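Local coordinates for protein TsrD (Streptomyces laurentii, PDB 5X7L) that belongs to the SnoaL-like family of the NTF2 clan, with helices packed on a curved antiparallel sheet, and is found here as a pair of chains, at residues L127-H130 / R131-A135. Residues are numbered along the deposited sequence; the frame is centred on the assembly and turned at random.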
loop_
_atom_site.group_PDB
_atom_site.type_symbol
_atom_site.label_atom_id
_atom_site.label_comp_id
_atom_site.label_asym_id
_atom_site.label_seq_id
_atom_site.Cartn_x
_atom_site.Cartn_y
_atom_site.Cartn_z
ATOM N N LEU B 127 2.618 -8.779 7.083
ATOM C CA LEU B 127 2.008 -9.984 7.640
ATOM C C LEU B 127 2.374 -11.192 6.778
ATOM O O LEU B 127 2.755 -12.243 7.296
ATOM C CB LEU B 127 0.487 -9.841 7.744
ATOM C CG LEU B 127 -0.244 -11.037 8.370
ATOM C CD1 LEU B 127 0.211 -11.292 9.803
ATOM C CD2 LEU B 127 -1.749 -10.823 8.321
ATOM N N GLY B 128 2.269 -11.028 5.462
ATOM C CA GLY B 128 2.664 -12.068 4.520
ATOM C C GLY B 128 4.140 -12.401 4.625
ATOM O O GLY B 128 4.522 -13.566 4.558
ATOM N N LEU B 129 4.974 -11.378 4.791
ATOM C CA LEU B 129 6.410 -11.585 4.957
ATOM C C LEU B 129 6.700 -12.440 6.194
ATOM O O LEU B 129 7.479 -13.395 6.131
ATOM C CB LEU B 129 7.139 -10.243 5.054
ATOM C CG LEU B 129 8.666 -10.307 5.056
ATOM C CD1 LEU B 129 9.195 -10.835 3.728
ATOM C CD2 LEU B 129 9.249 -8.938 5.373
ATOM N N HIS B 130 6.061 -12.100 7.310
ATOM C CA HIS B 130 6.207 -12.872 8.545
ATOM C C HIS B 130 5.773 -14.321 8.373
ATOM O O HIS B 130 6.438 -15.238 8.855
ATOM C CB HIS B 130 5.409 -12.229 9.678
ATOM C CG HIS B 130 6.131 -11.113 10.363
ATOM N ND1 HIS B 130 6.361 -9.894 9.763
ATOM C CD2 HIS B 130 6.679 -11.035 11.598
ATOM C CE1 HIS B 130 7.015 -9.112 10.602
ATOM N NE2 HIS B 130 7.222 -9.780 11.721
ATOM N N ARG B 131 4.653 -14.523 7.687
ATOM C CA ARG B 131 4.146 -15.873 7.458
ATOM C C ARG B 131 5.080 -16.690 6.572
ATOM O O ARG B 131 5.366 -17.848 6.869
ATOM C CB ARG B 131 2.739 -15.821 6.866
ATOM C CG ARG B 131 1.691 -15.585 7.937
ATOM C CD ARG B 131 0.308 -15.350 7.369
ATOM N NE ARG B 131 -0.666 -15.147 8.439
ATOM C CZ ARG B 131 -1.849 -14.561 8.285
ATOM N NH1 ARG B 131 -2.226 -14.104 7.096
ATOM N NH2 ARG B 131 -2.660 -14.427 9.328
ATOM N N GLN B 132 5.570 -16.083 5.499
ATOM C CA GLN B 132 6.459 -16.784 4.579
ATOM C C GLN B 132 7.804 -17.122 5.214
ATOM O O GLN B 132 8.392 -18.163 4.914
ATOM C CB GLN B 132 6.677 -15.954 3.322
ATOM C CG GLN B 132 5.430 -15.803 2.479
ATOM C CD GLN B 132 5.623 -14.797 1.370
ATOM O OE1 GLN B 132 6.719 -14.650 0.850
ATOM N NE2 GLN B 132 4.563 -14.089 1.013
ATOM N N LEU B 133 8.289 -16.253 6.094
ATOM C CA LEU B 133 9.602 -16.451 6.702
ATOM C C LEU B 133 9.534 -17.209 8.029
ATOM O O LEU B 133 10.534 -17.314 8.742
ATOM C CB LEU B 133 10.312 -15.107 6.866
ATOM C CG LEU B 133 10.599 -14.394 5.539
ATOM C CD1 LEU B 133 11.317 -13.075 5.782
ATOM C CD2 LEU B 133 11.397 -15.274 4.580
ATOM N N GLY B 134 8.359 -17.751 8.340
ATOM C CA GLY B 134 8.197 -18.679 9.455
ATOM C C GLY B 134 8.076 -18.039 10.822
ATOM O O GLY B 134 8.204 -18.719 11.840
ATOM N N ALA B 135 7.822 -16.734 10.851
ATOM C CA ALA B 135 7.712 -15.996 12.108
ATOM C C ALA B 135 6.296 -16.039 12.676
ATOM O O ALA B 135 6.092 -15.777 13.861
ATOM C CB ALA B 135 8.155 -14.556 11.910
#
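Leu129 and Leu133 meet one turn apart on the packed side of helix 126-132, their CD1 methyls 3.7 Å from each other, and both rest on Phe102 of strand 101-113. Behind them runs regular alpha-helical bonding: Leu133 N bonds to Leu129 O at 3.0 Å, and one residue earlier Gln132 N donates a hydrogen bond to Gly128 O at 2.9 Å. Gln132 CG lies 3.2 Å from Gly128 O, and the chain extends beyond it to carry the amide to strand 101-113, where OE1 accepts a hydrogen bond from the backbone N of Ser103. His130 is buried too. With CG beside its own backbone N (chi1 -83°), the ring bonds through ND1 to Leu126 O, one turn back, while His130 CD2 lies 3.8 Å from Ala135 CB; Leu127 of the second subunit packs against this histidine. On the solvent side the exposed Arg131, extended from CG to NE, meets buried Leu127 through one methyl: CD2 lies over a guanidinium face, set toward its rim, 3.5 Å from Arg131 NH1. At Leu133 the backbone leaves the helical path. Gly134 takes a positive phi (81°), Ala135 N then donates a hydrogen bond to His130 O at 2.9 Å, and Gly134 N makes a weak bond to Arg131 O: the Schellman motif that ends an alpha-helix.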